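Local coordinates for regulatory protein YycH-like domain-containing protein (Eubacterium rectale, PDB 5COZ) that is of unknown function but resembles YycH-type regulatory proteins and is probably made as a lipoprotein, consistent with a role at the cell envelope, at residues 42-52 with 295-303. Residues are numbered along the deposited sequence; the frame is centred on the assembly and turned at random. Where two conformers were deposited one is given.
Sequences KLNIDSEINIW and DIEVSEISL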
ATOM      1  N   LYS A  42     -18.780 -20.807  -7.712  1.00  9.29           N
ATOM      2  CA  LYS A  42     -18.358 -20.322  -6.391  1.00  8.79           C
ATOM      3  C   LYS A  42     -17.006 -19.608  -6.468  1.00 10.90           C
ATOM      4  O   LYS A  42     -16.491 -19.208  -5.432  1.00 12.04           O
ATOM      5  CB  LYS A  42     -18.277 -21.499  -5.397  1.00 11.21           C
ATOM      6  CG  LYS A  42     -19.642 -22.142  -5.108  1.00 13.82           C
ATOM      7  CD  LYS A  42     -19.480 -23.147  -3.999  1.00 19.44           C
ATOM      8  CE  LYS A  42     -20.673 -24.019  -3.723  1.00 26.68           C
ATOM      9  NZ  LYS A  42     -20.664 -24.543  -2.332  1.00 48.52           N
ATOM     10  N   LEU A  43     -16.464 -19.397  -7.682  1.00  9.00           N
ATOM     11  CA  LEU A  43     -15.153 -18.793  -7.867  1.00  9.05           C
ATOM     12  C   LEU A  43     -15.128 -17.940  -9.108  1.00  9.92           C
ATOM     13  O   LEU A  43     -15.229 -18.425 -10.241  1.00  9.82           O
ATOM     14  CB  LEU A  43     -14.102 -19.928  -7.927  1.00  9.70           C
ATOM     15  CG  LEU A  43     -12.603 -19.551  -8.116  1.00 13.68           C
ATOM     16  CD1 LEU A  43     -12.114 -18.557  -7.132  1.00 15.29           C
ATOM     17  CD2 LEU A  43     -11.728 -20.803  -8.025  1.00 13.63           C
ATOM     18  N   ASN A  44     -14.952 -16.647  -8.864  1.00  9.02           N
ATOM     19  CA  ASN A  44     -14.934 -15.630  -9.881  0.50  9.37           C
ATOM     20  C   ASN A  44     -13.594 -14.884  -9.895  1.00 11.43           C
ATOM     21  O   ASN A  44     -12.931 -14.782  -8.852  1.00  9.30           O
ATOM     22  CB  ASN A  44     -16.068 -14.675  -9.551  0.50 11.42           C
ATOM     23  CG  ASN A  44     -16.249 -13.561 -10.510  0.50 19.48           C
ATOM     24  OD1 ASN A  44     -16.085 -13.716 -11.723  0.50 18.03           O
ATOM     25  ND2 ASN A  44     -16.597 -12.417  -9.975  0.50 14.15           N
ATOM     26  N   ILE A  45     -13.230 -14.344 -11.036  1.00  9.52           N
ATOM     27  CA  ILE A  45     -12.036 -13.510 -11.164  1.00  8.50           C
ATOM     28  C   ILE A  45     -12.486 -12.157 -11.696  1.00 11.42           C
ATOM     29  O   ILE A  45     -13.099 -12.098 -12.757  1.00 12.12           O
ATOM     30  CB  ILE A  45     -10.981 -14.159 -12.095  1.00 10.49           C
ATOM     31  CG1 ILE A  45     -10.538 -15.546 -11.533  1.00 11.76           C
ATOM     32  CG2 ILE A  45      -9.779 -13.201 -12.270  1.00 12.53           C
ATOM     33  CD1 ILE A  45      -9.651 -16.304 -12.461  1.00 16.82           C
ATOM     34  N   ASP A  46     -12.205 -11.064 -10.982  1.00  9.50           N
ATOM     35  CA  ASP A  46     -12.498  -9.699 -11.471  1.00 10.21           C
ATOM     36  C   ASP A  46     -11.356  -8.871 -10.936  1.00 11.49           C
ATOM     37  O   ASP A  46     -11.448  -8.228  -9.876  1.00 11.11           O
ATOM     38  CB  ASP A  46     -13.879  -9.226 -11.002  1.00 11.75           C
ATOM     39  CG  ASP A  46     -14.333  -7.931 -11.639  1.00 23.07           C
ATOM     40  OD1 ASP A  46     -13.548  -7.337 -12.406  1.00 21.31           O
ATOM     41  OD2 ASP A  46     -15.474  -7.510 -11.368  1.00 31.57           O
ATOM     42  N   SER A  47     -10.248  -8.937 -11.667  1.00  9.47           N
ATOM     43  CA  SER A  47      -8.966  -8.566 -11.127  1.00  8.95           C
ATOM     44  C   SER A  47      -8.140  -7.584 -11.890  1.00 10.49           C
ATOM     45  O   SER A  47      -8.053  -7.645 -13.105  1.00  9.61           O
ATOM     46  CB  SER A  47      -8.167  -9.866 -11.022  1.00 10.03           C
ATOM     47  OG  SER A  47      -6.892  -9.775 -10.404  1.00 12.61           O
ATOM     48  N   GLU A  48      -7.456  -6.720 -11.138  1.00  8.59           N
ATOM     49  CA  GLU A  48      -6.408  -5.876 -11.669  1.00  8.77           C
ATOM     50  C   GLU A  48      -5.177  -6.762 -11.839  1.00 10.89           C
ATOM     51  O   GLU A  48      -4.995  -7.735 -11.087  1.00  9.86           O
ATOM     52  CB  GLU A  48      -6.079  -4.734 -10.695  1.00  9.81           C
ATOM     53  CG  GLU A  48      -7.124  -3.637 -10.652  1.00 14.67           C
ATOM     54  CD  GLU A  48      -6.635  -2.426  -9.882  1.00 19.46           C
ATOM     55  OE1 GLU A  48      -6.547  -2.520  -8.637  1.00 17.39           O
ATOM     56  OE2 GLU A  48      -6.259  -1.419 -10.527  1.00 16.29           O
ATOM     57  N   ILE A  49      -4.338  -6.440 -12.821  1.00  7.95           N
ATOM     58  CA  ILE A  49      -3.041  -7.065 -13.039  1.00  6.69           C
ATOM     59  C   ILE A  49      -2.024  -5.961 -12.882  1.00  8.67           C
ATOM     60  O   ILE A  49      -2.100  -4.973 -13.609  1.00  9.14           O
ATOM     61  CB  ILE A  49      -2.934  -7.739 -14.427  1.00  8.98           C
ATOM     62  CG1 ILE A  49      -4.096  -8.747 -14.681  1.00  9.64           C
ATOM     63  CG2 ILE A  49      -1.545  -8.379 -14.633  1.00 10.53           C
ATOM     64  CD1 ILE A  49      -4.086  -9.982 -13.756  1.00 13.14           C
ATOM     65  N   ASN A  50      -1.122  -6.091 -11.910  1.00  7.31           N
ATOM     66  CA  ASN A  50      -0.143  -5.025 -11.648  1.00  6.94           C
ATOM     67  C   ASN A  50       1.271  -5.505 -11.780  1.00  8.41           C
ATOM     68  O   ASN A  50       1.761  -6.308 -10.950  1.00  6.70           O
ATOM     69  CB  ASN A  50      -0.342  -4.476 -10.240  1.00  6.52           C
ATOM     70  CG  ASN A  50      -1.470  -3.495 -10.131  1.00 11.59           C
ATOM     71  OD1 ASN A  50      -1.634  -2.635 -11.006  1.00 10.29           O
ATOM     72  ND2 ASN A  50      -2.203  -3.539  -9.007  1.00  9.68           N
ATOM     73  N   ILE A  51       1.953  -5.044 -12.855  1.00  6.91           N
ATOM     74  CA  ILE A  51       3.382  -5.333 -13.029  1.00  7.03           C
ATOM     75  C   ILE A  51       4.171  -4.020 -12.881  1.00  7.01           C
ATOM     76  O   ILE A  51       5.391  -4.000 -13.042  1.00  7.40           O
ATOM     77  CB  ILE A  51       3.736  -6.153 -14.303  1.00  9.81           C
ATOM     78  CG1 ILE A  51       3.223  -5.519 -15.611  1.00 10.81           C
ATOM     79  CG2 ILE A  51       3.168  -7.563 -14.128  1.00 11.23           C
ATOM     80  CD1 ILE A  51       4.136  -4.414 -16.173  1.00 11.70           C
ATOM     81  N   TRP A  52       3.451  -2.915 -12.598  1.00  6.61           N
ATOM     82  CA  TRP A  52       4.057  -1.642 -12.187  1.00  6.69           C
ATOM     83  C   TRP A  52       5.037  -1.172 -13.260  1.00  8.65           C
ATOM     84  O   TRP A  52       4.663  -1.177 -14.435  1.00  8.89           O
ATOM     85  CB  TRP A  52       4.685  -1.811 -10.779  1.00  5.93           C
ATOM     86  CG  TRP A  52       3.706  -2.405  -9.797  1.00  5.65           C
ATOM     87  CD1 TRP A  52       3.635  -3.711  -9.390  1.00  7.74           C
ATOM     88  CD2 TRP A  52       2.651  -1.710  -9.109  1.00  5.42           C
ATOM     89  NE1 TRP A  52       2.602  -3.871  -8.481  1.00  6.90           N
ATOM     90  CE2 TRP A  52       1.973  -2.660  -8.307  1.00  6.74           C
ATOM     91  CE3 TRP A  52       2.161  -0.393  -9.160  1.00  6.33           C
ATOM     92  CZ2 TRP A  52       0.866  -2.319  -7.518  1.00  6.79           C
ATOM     93  CZ3 TRP A  52       1.077  -0.047  -8.360  1.00  7.82           C
ATOM     94  CH2 TRP A  52       0.419  -1.010  -7.581  1.00  7.69           C
ATOM     95  N   ASP A 295     -17.765 -18.502  -1.006  1.00  9.16           N
ATOM     96  CA  ASP A 295     -17.526 -18.071  -2.387  1.00  8.77           C
ATOM     97  C   ASP A 295     -16.327 -17.151  -2.466  1.00 11.31           C
ATOM     98  O   ASP A 295     -16.083 -16.393  -1.527  1.00  9.49           O
ATOM     99  CB  ASP A 295     -18.752 -17.337  -2.900  1.00  9.69           C
ATOM    100  CG  ASP A 295     -20.025 -18.164  -2.897  1.00 13.37           C
ATOM    101  OD1 ASP A 295     -19.936 -19.421  -2.764  1.00 15.42           O
ATOM    102  OD2 ASP A 295     -21.109 -17.569  -3.045  1.00 13.65           O
ATOM    103  N   ILE A 296     -15.597 -17.203  -3.583  1.00  8.20           N
ATOM    104  CA  ILE A 296     -14.367 -16.442  -3.725  1.00  7.74           C
ATOM    105  C   ILE A 296     -14.380 -15.556  -4.955  1.00 10.02           C
ATOM    106  O   ILE A 296     -14.890 -15.963  -5.997  1.00  9.13           O
ATOM    107  CB  ILE A 296     -13.151 -17.427  -3.751  1.00 10.62           C
ATOM    108  CG1 ILE A 296     -12.932 -18.032  -2.347  1.00 11.99           C
ATOM    109  CG2 ILE A 296     -11.846 -16.721  -4.248  1.00 11.83           C
ATOM    110  CD1 ILE A 296     -12.009 -19.298  -2.300  1.00 16.94           C
ATOM    111  N   GLU A 297     -13.752 -14.368  -4.844  1.00  7.51           N
ATOM    112  CA  GLU A 297     -13.538 -13.466  -5.964  1.00  7.66           C
ATOM    113  C   GLU A 297     -12.095 -12.989  -5.914  1.00  8.28           C
ATOM    114  O   GLU A 297     -11.702 -12.335  -4.945  1.00  8.28           O
ATOM    115  CB  GLU A 297     -14.507 -12.285  -5.928  1.00  8.97           C
ATOM    116  CG  GLU A 297     -14.302 -11.359  -7.117  1.00 11.74           C
ATOM    117  CD  GLU A 297     -15.347 -10.270  -7.165  1.00 20.03           C
ATOM    118  OE1 GLU A 297     -16.536 -10.612  -7.345  1.00 21.95           O
ATOM    119  OE2 GLU A 297     -14.994  -9.100  -6.897  1.00 19.60           O
ATOM    120  N   VAL A 298     -11.315 -13.286  -6.959  1.00  7.35           N
ATOM    121  CA  VAL A 298      -9.918 -12.829  -7.071  1.00  6.91           C
ATOM    122  C   VAL A 298      -9.952 -11.378  -7.548  1.00 10.85           C
ATOM    123  O   VAL A 298     -10.610 -11.088  -8.551  1.00  9.84           O
ATOM    124  CB  VAL A 298      -9.113 -13.738  -8.036  1.00  9.72           C
ATOM    125  CG1 VAL A 298      -7.703 -13.158  -8.288  1.00  9.15           C
ATOM    126  CG2 VAL A 298      -9.015 -15.156  -7.472  1.00 10.33           C
ATOM    127  N   SER A 299      -9.259 -10.464  -6.832  1.00  7.86           N
ATOM    128  CA  SER A 299      -9.339  -9.038  -7.129  1.00  6.67           C
ATOM    129  C   SER A 299      -8.051  -8.414  -7.684  1.00  7.85           C
ATOM    130  O   SER A 299      -8.120  -7.339  -8.287  1.00  7.80           O
ATOM    131  CB  SER A 299      -9.753  -8.283  -5.866  1.00 10.22           C
ATOM    132  OG  SER A 299      -8.679  -8.228  -4.932  1.00 13.30           O
ATOM    133  N   GLU A 300      -6.875  -9.012  -7.407  1.00  7.12           N
ATOM    134  CA  GLU A 300      -5.644  -8.415  -7.903  1.00  6.86           C
ATOM    135  C   GLU A 300      -4.529  -9.453  -7.956  1.00  7.65           C
ATOM    136  O   GLU A 300      -4.408 -10.287  -7.048  1.00  7.30           O
ATOM    137  CB  GLU A 300      -5.233  -7.250  -6.982  1.00  7.80           C
ATOM    138  CG  GLU A 300      -3.950  -6.572  -7.398  1.00  7.76           C
ATOM    139  CD  GLU A 300      -3.485  -5.413  -6.546  1.00 13.88           C
ATOM    140  OE1 GLU A 300      -4.279  -4.860  -5.755  1.00 14.96           O
ATOM    141  OE2 GLU A 300      -2.316  -5.026  -6.729  1.00 13.37           O
ATOM    142  N   ILE A 301      -3.697  -9.373  -9.013  1.00  6.45           N
ATOM    143  CA  ILE A 301      -2.476 -10.159  -9.112  1.00  5.78           C
ATOM    144  C   ILE A 301      -1.372  -9.120  -9.284  1.00  7.84           C
ATOM    145  O   ILE A 301      -1.453  -8.291 -10.202  1.00  7.51           O
ATOM    146  CB  ILE A 301      -2.501 -11.195 -10.242  1.00  8.49           C
ATOM    147  CG1 ILE A 301      -3.690 -12.141 -10.081  1.00  9.39           C
ATOM    148  CG2 ILE A 301      -1.144 -11.957 -10.307  1.00  8.37           C
ATOM    149  CD1 ILE A 301      -3.901 -13.048 -11.383  1.00 14.19           C
ATOM    150  N   SER A 302      -0.357  -9.152  -8.424  1.00  6.18           N
ATOM    151  CA  SER A 302       0.627  -8.081  -8.369  1.00  5.36           C
ATOM    152  C   SER A 302       2.029  -8.603  -8.186  1.00  6.22           C
ATOM    153  O   SER A 302       2.266  -9.453  -7.330  1.00  6.48           O
ATOM    154  CB  SER A 302       0.266  -7.170  -7.183  1.00  7.72           C
ATOM    155  OG  SER A 302       1.186  -6.101  -7.003  1.00  7.76           O
ATOM    156  N   LEU A 303       2.980  -8.052  -8.953  1.00  5.19           N
ATOM    157  CA  LEU A 303       4.406  -8.345  -8.834  1.00  5.06           C
ATOM    158  C   LEU A 303       4.986  -7.377  -7.816  1.00  5.99           C
ATOM    159  O   LEU A 303       4.873  -6.160  -8.013  1.00  6.91           O
ATOM    160  CB  LEU A 303       5.103  -8.201 -10.202  1.00  5.33           C
ATOM    161  CG  LEU A 303       6.614  -8.292 -10.191  1.00  7.11           C
ATOM    162  CD1 LEU A 303       7.078  -9.688  -9.677  1.00  8.25           C
ATOM    163  CD2 LEU A 303       7.147  -8.015 -11.626  1.00  7.10           C
TER
HETATM  164  O   HOH W   1     -12.595  -7.931  -7.369  1.00 13.79           O
HETATM  165  O   HOH W   2     -16.116  -7.164  -8.672  1.00 26.34           O
HETATM  166  O   HOH W   3      -8.773  -4.511  -7.690  1.00 32.55           O
HETATM  167  O   HOH W   4      -6.643  -3.806  -6.257  1.00 39.82           O
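Leu-43 pairs with Ile-296 and Asn-50 with Ser-302 in two parallel strands, joined by a run of backbone bonds that starts with Ile-296 N to Lys-42 O and ends with Leu-303 N to Asn-50 O. The register slips by one where Asp-46 and Ser-47 sit against the single Ser-299. Next to the slip, Glu-48 O takes Ile-301 N from one face of its plane and Ser-47 OG from the other.

Among the polar side chains, Asn-50 ND2 drops onto Glu-300 OE2 from above the carboxylate plane (2.7 Å), the two planes 83° apart. Arg-227 also bridges to Glu-300, and probably eases its closeness to Glu-48, itself paired with Lys-186 and Arg-155. With CG anti to its carbonyl carbon (chi1 -51°), Trp-52 lays the rim of one ring face over Asn-50 CB and sends NE1, in the ring plane, to Ser-302 OG (3.0 Å), which also hydrogen-bonds Glu-304. A leucine here would probably leave that hydroxyl with Glu-304 but without its indole donor, and uncover Asn-50 CB.

On the apolar face, Leu-43 CD1 presses tightly on Ile-296 CG2 (3.4 Å), Ile-45 lies beside Val-298, and Ile-49 CD1 meets Ile-301 CD1.

Helix 276-288 packs on Leu-43, Ile-45, Ile-296 and Val-298; strands 34-40 and 314-330 flank the pair, the latter across a classic bulge where Ser-299 and Glu-300 both face Tyr-324.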